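Local atomic coordinates of aminoglycoside N(3)-acetyltransferase (Enterobacter cloacae, PDB entry 6NP3), a protein that transfers an acetyl group from acetyl-CoA to the 3-amino group of 2-deoxystreptamine antibiotics, and so probably confers resistance to gentamicin and related aminoglycosides. Residues Val60-Ser65 / Gln82-Phe87; His116-Met121 / Tyr187-Leu192. All coordinates share one frame; numbering follows the deposited sequence. Where two conformers were deposited one is given.

Contact 1: Val60-Ser65 / Gln82-Phe87; sequences VSWRDS and QSWPAF
Trp62 begins a type I beta turn that ends at Ser65, and this turn meets the extended chain leaving helix 78-83, with the CA atoms of Ser65 and Phe87 8.1 Å apart. Trp62 is central. Its CB points toward 82-87, and CG anti to the backbone N (chi1 178°) extends the indole between the turn and Phe87. Phe87 turns its edge to one face of the indole, planes at 61°, and its CD1 comes within 3.6 Å of Trp62 CD2. Phe87 CB adds a CH-pi contact, 4.1 Å from the centroid of the six-membered ring of Trp62. The turn itself covers the opposite face through the backbone of Asp64 and Ser65. At the indole edge, Trp62 CH2 is 3.4 Å from Pro85 O, near the ring plane. One hydrogen bond joins the segments. Trp84 NE1 donates to Asp64 O at 2.7 Å, with the acceptor near the indole plane and an N-H...O angle of 138°. Arg63 grips the Asp64 carboxylate side-on with NE and NH2, a salt bridge within the turn. Pro190 and Pro117 also pack on Trp62. Trp62, Trp84 and Phe87 form an aromatic cluster beside the antibiotic pocket to which Ser61 belongs.

Contact 2: His116-Met121 / Tyr187-Leu192; sequences HPDASM and YSMPLL. With LLL ((2R,3R,4R,5R)-2-((1S,2S,3R,4S,6R)-4,6-diamino-3-((2R,3R,6S)-3-amino-6-(aminomethyl)-tetrahydro-2H-pyran-2-yloxy)-2-hydr oxycyclohexyloxy)-5-methyl-4-(methylamino)-tetrahydro-2H-pyran-3,5-diol), chain B.
Pro117 and Met189 have the most surface buried here, and their side chains lie alongside each other, running opposite ways. Pro117 CG rests 3.8 Å from Met189 CB. The bend at chi2 (-74°) of Met189 sets SD beside Pro117 CB, at 3.9 Å; the turn at chi3 then puts the methyl CE 4.0 Å from Asp118 CB. Tyr187 is the next most buried. Its hydroxyl comes to the edge of the His116 imidazole, near its plane, with the two side chains nearly perpendicular; Tyr187 OH is 3.5 Å from His116 CE1. A water joins the two polar ends, at 2.8 Å from His116 NE2 and from Tyr187 OH. Within the loop, Asp118 N makes a weak hydrogen bond to His116 ND1. Asp118 has its CB against the methionine and its carboxylate on the bound gentamicin. Its OD1 accepts from the ligand amine N33 at 2.8 Å, and its OD2 from hydroxyl O23 at 2.6 Å. One carboxylate therefore grips two neighbouring groups of the same sugar. Tyr67 packs on both Asp118 and Tyr187. The contact joins the loop before strand 121-124 to the two-stranded antiparallel sheet and forms part of the aminoglycoside pocket.

How the contacts relate
The two contacts lie side by side, with centres about 7 Å apart, and follow one another along the chain. Contact 2 is buried. Contact 1 is only partly buried, with Pro85 exposed. Contact 1 relies on aromatic rings and an indole-to-carbonyl bond, whereas contact 2 combines aliphatic packing and a water bridge with ligand binding. They touch directly. Ser65 OG is 2.6 Å from Asp118 OD1, a probable hydrogen bond that would help position the carboxylate for the antibiotic. Ser61 OG probably bonds Asp118 O as well. Strand 184-193 serves both: Pro190 reaches Trp84 of contact 1, and Met189 also touches Ser65.

Contact 1: Val60-Ser65 / Gln82-Phe87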
loop_
_atom_site.group_PDB
_atom_site.type_symbol
_atom_site.label_atom_id
_atom_site.label_comp_id
_atom_site.label_asym_id
_atom_site.label_seq_id
_atom_site.Cartn_x
_atom_site.Cartn_y
_atom_site.Cartn_z
ATOM N N VAL A 60 0.313 0.266 5.211
ATOM C CA VAL A 60 1.091 0.760 6.342
ATOM C C VAL A 60 2.083 -0.260 6.893
ATOM O O VAL A 60 3.084 0.125 7.507
ATOM C CB VAL A 60 0.212 1.335 7.472
ATOM C CG1 VAL A 60 -0.759 2.384 6.915
ATOM C CG2 VAL A 60 -0.580 0.261 8.203
ATOM N N SER A 61 1.820 -1.543 6.690
ATOM C CA SER A 61 2.683 -2.625 7.200
ATOM C C SER A 61 2.903 -2.442 8.707
ATOM O O SER A 61 2.002 -2.003 9.432
ATOM C CB SER A 61 3.928 -2.674 6.345
ATOM O OG SER A 61 4.778 -3.760 6.676
ATOM N N TRP A 62 4.087 -2.824 9.183
ATOM C CA TRP A 62 4.377 -2.932 10.610
ATOM C C TRP A 62 5.871 -2.703 10.783
ATOM O O TRP A 62 6.687 -3.403 10.168
ATOM C CB TRP A 62 4.007 -4.326 11.093
ATOM C CG TRP A 62 4.278 -4.634 12.543
ATOM C CD1 TRP A 62 4.427 -3.755 13.576
ATOM C CD2 TRP A 62 4.389 -5.924 13.103
ATOM N NE1 TRP A 62 4.635 -4.431 14.751
ATOM C CE2 TRP A 62 4.587 -5.767 14.491
ATOM C CE3 TRP A 62 4.299 -7.201 12.578
ATOM C CZ2 TRP A 62 4.764 -6.837 15.342
ATOM C CZ3 TRP A 62 4.456 -8.269 13.430
ATOM C CH2 TRP A 62 4.680 -8.081 14.800
ATOM N N ARG A 63 6.216 -1.742 11.647
ATOM C CA ARG A 63 7.610 -1.442 11.980
ATOM C C ARG A 63 8.398 -2.690 12.340
ATOM O O ARG A 63 9.556 -2.843 11.934
ATOM C CB ARG A 63 7.630 -0.469 13.157
ATOM C CG ARG A 63 9.013 0.011 13.563
ATOM C CD ARG A 63 8.944 0.735 14.897
ATOM N NE ARG A 63 8.893 -0.205 16.010
ATOM C CZ ARG A 63 8.854 0.151 17.290
ATOM N NH1 ARG A 63 8.830 1.429 17.623
ATOM N NH2 ARG A 63 8.818 -0.774 18.234
ATOM N N ASP A 64 7.776 -3.602 13.073
ATOM C CA ASP A 64 8.470 -4.755 13.639
ATOM C C ASP A 64 8.065 -6.061 12.959
ATOM O O ASP A 64 8.181 -7.140 13.538
ATOM C CB ASP A 64 8.270 -4.809 15.156
ATOM C CG ASP A 64 8.748 -3.544 15.850
ATOM O OD1 ASP A 64 9.815 -3.043 15.472
ATOM O OD2 ASP A 64 8.045 -3.050 16.749
ATOM N N SER A 65 7.693 -6.006 11.698
ATOM C CA SER A 65 7.396 -7.239 11.001
ATOM C C SER A 65 8.652 -8.112 10.937
ATOM O O SER A 65 9.694 -7.646 10.465
ATOM C CB SER A 65 6.957 -6.903 9.588
ATOM O OG SER A 65 6.850 -8.110 8.872
ATOM N N GLN A 82 10.331 -17.266 20.334
ATOM C CA GLN A 82 10.099 -17.120 21.767
ATOM C C GLN A 82 9.701 -15.697 22.135
ATOM O O GLN A 82 8.845 -15.498 23.008
ATOM C CB GLN A 82 11.304 -17.558 22.610
ATOM C CG GLN A 82 10.985 -17.334 24.094
ATOM C CD GLN A 82 12.016 -17.839 25.079
ATOM O OE1 GLN A 82 13.215 -17.739 24.858
ATOM N NE2 GLN A 82 11.537 -18.350 26.202
ATOM N N SER A 83 10.370 -14.698 21.562
ATOM C CA SER A 83 10.244 -13.356 22.099
ATOM C C SER A 83 9.586 -12.324 21.193
ATOM O O SER A 83 9.354 -11.196 21.659
ATOM C CB SER A 83 11.598 -12.794 22.550
ATOM O OG SER A 83 12.467 -12.609 21.457
ATOM N N TRP A 84 9.265 -12.635 19.940
ATOM C CA TRP A 84 8.715 -11.600 19.082
ATOM C C TRP A 84 7.342 -11.168 19.598
ATOM O O TRP A 84 6.523 -12.005 19.981
ATOM C CB TRP A 84 8.627 -12.077 17.615
ATOM C CG TRP A 84 8.812 -10.915 16.675
ATOM C CD1 TRP A 84 7.840 -10.084 16.171
ATOM C CD2 TRP A 84 10.055 -10.378 16.238
ATOM N NE1 TRP A 84 8.416 -9.086 15.456
ATOM C CE2 TRP A 84 9.773 -9.260 15.445
ATOM C CE3 TRP A 84 11.386 -10.762 16.405
ATOM C CZ2 TRP A 84 10.769 -8.511 14.841
ATOM C CZ3 TRP A 84 12.369 -10.030 15.796
ATOM C CH2 TRP A 84 12.062 -8.927 15.011
ATOM N N PRO A 85 7.034 -9.872 19.554
ATOM C CA PRO A 85 5.682 -9.435 19.910
ATOM C C PRO A 85 4.667 -9.906 18.882
ATOM O O PRO A 85 4.904 -9.833 17.672
ATOM C CB PRO A 85 5.789 -7.904 19.895
ATOM C CG PRO A 85 6.928 -7.590 19.019
ATOM C CD PRO A 85 7.916 -8.737 19.247
ATOM N N ALA A 86 3.534 -10.399 19.360
ATOM C CA ALA A 86 2.412 -10.613 18.456
ATOM C C ALA A 86 1.956 -9.299 17.830
ATOM O O ALA A 86 1.992 -8.239 18.462
ATOM C CB ALA A 86 1.228 -11.239 19.186
ATOM N N PHE A 87 1.559 -9.367 16.553
ATOM C CA PHE A 87 0.987 -8.204 15.877
ATOM C C PHE A 87 -0.313 -7.801 16.554
ATOM O O PHE A 87 -1.262 -8.586 16.619
ATOM C CB PHE A 87 0.733 -8.517 14.405
ATOM C CG PHE A 87 0.112 -7.377 13.633
ATOM C CD1 PHE A 87 0.824 -6.220 13.375
ATOM C CD2 PHE A 87 -1.171 -7.488 13.127
ATOM C CE1 PHE A 87 0.267 -5.205 12.651
ATOM C CE2 PHE A 87 -1.727 -6.435 12.386
ATOM C CZ PHE A 87 -0.990 -5.328 12.159
#

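Contact 2: His116-Met121 / Tyr187-Leu192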
loop_
_atom_site.group_PDB
_atom_site.type_symbol
_atom_site.label_atom_id
_atom_site.label_comp_id
_atom_site.label_asym_id
_atom_site.label_seq_id
_atom_site.Cartn_x
_atom_site.Cartn_y
_atom_site.Cartn_z
ATOM N N HIS A 116 -3.222 -8.689 8.393
ATOM C CA HIS A 116 -1.979 -9.251 7.878
ATOM C C HIS A 116 -0.814 -8.428 8.392
ATOM O O HIS A 116 -0.709 -7.240 8.074
ATOM C CB HIS A 116 -2.029 -9.214 6.365
ATOM C CG HIS A 116 -0.979 -10.023 5.704
ATOM N ND1 HIS A 116 0.369 -9.846 5.918
ATOM C CD2 HIS A 116 -1.102 -11.004 4.782
ATOM C CE1 HIS A 116 1.027 -10.695 5.151
ATOM N NE2 HIS A 116 0.157 -11.396 4.443
ATOM N N PRO A 117 0.054 -9.004 9.223
ATOM C CA PRO A 117 1.021 -8.144 9.911
ATOM C C PRO A 117 2.008 -7.471 8.980
ATOM O O PRO A 117 2.336 -6.300 9.180
ATOM C CB PRO A 117 1.684 -9.090 10.921
ATOM C CG PRO A 117 0.683 -10.122 11.175
ATOM C CD PRO A 117 0.041 -10.354 9.810
ATOM N N ASP A 118 2.462 -8.165 7.942
ATOM C CA ASP A 118 3.448 -7.599 7.033
ATOM C C ASP A 118 2.811 -6.740 5.953
ATOM O O ASP A 118 3.398 -5.735 5.548
ATOM C CB ASP A 118 4.312 -8.700 6.404
ATOM C CG ASP A 118 5.492 -8.137 5.682
ATOM O OD1 ASP A 118 6.403 -7.556 6.333
ATOM O OD2 ASP A 118 5.515 -8.235 4.439
ATOM N N ALA A 119 1.656 -7.153 5.441
ATOM C CA ALA A 119 0.940 -6.419 4.406
ATOM C C ALA A 119 -0.129 -5.482 4.963
ATOM O O ALA A 119 -0.969 -4.993 4.203
ATOM C CB ALA A 119 0.305 -7.412 3.432
ATOM N N SER A 120 -0.034 -5.099 6.221
ATOM C CA SER A 120 -1.159 -4.466 6.873
ATOM C C SER A 120 -1.596 -3.187 6.180
ATOM O O SER A 120 -0.787 -2.333 5.827
ATOM C CB SER A 120 -0.806 -4.165 8.321
ATOM O OG SER A 120 -1.932 -3.692 9.051
ATOM N N MET A 121 -2.913 -3.041 6.069
ATOM C CA MET A 121 -3.553 -1.910 5.413
ATOM C C MET A 121 -4.446 -1.162 6.396
ATOM O O MET A 121 -5.178 -1.782 7.175
ATOM C CB MET A 121 -4.440 -2.422 4.269
ATOM C CG MET A 121 -3.730 -3.233 3.211
ATOM S SD MET A 121 -2.871 -2.209 2.038
ATOM C CE MET A 121 -1.872 -3.439 1.216
ATOM N N TYR A 187 7.336 -17.108 4.836
ATOM C CA TYR A 187 7.694 -16.353 6.028
ATOM C C TYR A 187 6.667 -16.659 7.102
ATOM O O TYR A 187 5.655 -17.312 6.846
ATOM C CB TYR A 187 7.828 -14.867 5.719
ATOM C CG TYR A 187 6.634 -14.226 5.058
ATOM C CD1 TYR A 187 5.562 -13.792 5.805
ATOM C CD2 TYR A 187 6.600 -14.021 3.691
ATOM C CE1 TYR A 187 4.464 -13.174 5.195
ATOM C CE2 TYR A 187 5.529 -13.398 3.081
ATOM C CZ TYR A 187 4.457 -13.009 3.836
ATOM O OH TYR A 187 3.379 -12.378 3.250
ATOM N N SER A 188 6.934 -16.168 8.311
ATOM C CA SER A 188 6.100 -16.430 9.467
ATOM C C SER A 188 5.784 -15.132 10.173
ATOM O O SER A 188 6.658 -14.276 10.332
ATOM C CB SER A 188 6.825 -17.349 10.452
ATOM O OG SER A 188 7.142 -18.595 9.849
ATOM N N MET A 189 4.539 -15.012 10.605
ATOM C CA MET A 189 4.103 -13.848 11.348
ATOM C C MET A 189 3.424 -14.275 12.638
ATOM O O MET A 189 2.683 -15.262 12.661
ATOM C CB MET A 189 3.104 -13.023 10.521
ATOM C CG MET A 189 3.693 -12.414 9.251
ATOM S SD MET A 189 4.774 -11.017 9.636
ATOM C CE MET A 189 6.230 -11.422 8.622
ATOM N N PRO A 190 3.592 -13.494 13.705
ATOM C CA PRO A 190 2.921 -13.799 14.977
ATOM C C PRO A 190 1.621 -13.021 15.086
ATOM O O PRO A 190 1.630 -11.780 15.102
ATOM C CB PRO A 190 3.960 -13.350 16.012
ATOM C CG PRO A 190 4.646 -12.186 15.363
ATOM C CD PRO A 190 4.542 -12.379 13.840
ATOM N N LEU A 191 0.501 -13.740 15.086
ATOM C CA LEU A 191 -0.822 -13.127 15.114
ATOM C C LEU A 191 -1.420 -13.259 16.508
ATOM O O LEU A 191 -0.998 -14.099 17.307
ATOM C CB LEU A 191 -1.766 -13.822 14.130
ATOM C CG LEU A 191 -1.358 -14.009 12.681
ATOM C CD1 LEU A 191 -2.502 -14.639 11.890
ATOM C CD2 LEU A 191 -0.955 -12.699 12.070
ATOM N N LEU A 192 -2.440 -12.449 16.783
ATOM C CA LEU A 192 -3.273 -12.622 17.969
ATOM C C LEU A 192 -4.535 -13.372 17.562
ATOM O O LEU A 192 -5.219 -12.974 16.612
ATOM C CB LEU A 192 -3.663 -11.282 18.593
ATOM C CG LEU A 192 -2.586 -10.576 19.411
ATOM C CD1 LEU A 192 -3.089 -9.204 19.830
ATOM C CD2 LEU A 192 -2.167 -11.404 20.610
HETATM C C11 LLL B . 10.718 -1.919 -2.028
HETATM O O11 LLL B . 9.287 -2.109 -2.176
HETATM C C21 LLL B . 10.999 -0.435 -2.250
HETATM N N21 LLL B . 10.077 0.313 -1.403
HETATM C C31 LLL B . 10.674 -0.053 -3.647
HETATM C C41 LLL B . 11.549 -0.871 -4.583
HETATM C C51 LLL B . 11.294 -2.347 -4.298
HETATM O O51 LLL B . 11.530 -2.640 -2.949
HETATM C C61 LLL B . 12.222 -3.212 -5.123
HETATM N N61 LLL B . 11.945 -4.612 -4.804
HETATM C C12 LLL B . 6.700 -4.662 -0.040
HETATM N N12 LLL B . 5.927 -5.786 0.473
HETATM C C22 LLL B . 6.419 -4.423 -1.523
HETATM C C32 LLL B . 7.203 -3.196 -1.945
HETATM N N32 LLL B . 6.939 -2.918 -3.359
HETATM C C42 LLL B . 8.714 -3.356 -1.772
HETATM C C52 LLL B . 9.017 -3.739 -0.323
HETATM O O52 LLL B . 10.384 -4.068 -0.229
HETATM C C62 LLL B . 8.199 -4.925 0.150
HETATM O O62 LLL B . 8.434 -5.099 1.535
HETATM C C13 LLL B . 8.824 -6.399 1.981
HETATM C C23 LLL B . 8.282 -6.549 3.400
HETATM O O23 LLL B . 6.891 -6.308 3.366
HETATM C C33 LLL B . 8.911 -5.498 4.334
HETATM N N33 LLL B . 8.463 -5.729 5.725
HETATM C C43 LLL B . 10.446 -5.608 4.233
HETATM O O43 LLL B . 10.808 -6.833 4.838
HETATM C C53 LLL B . 10.892 -5.570 2.767
HETATM O O53 LLL B . 10.257 -6.554 1.984
HETATM C C83 LLL B . 11.112 -4.434 4.962
HETATM C C93 LLL B . 7.888 -4.496 6.305
HETATM O O HOH W 1 0.898 -13.509 2.751
#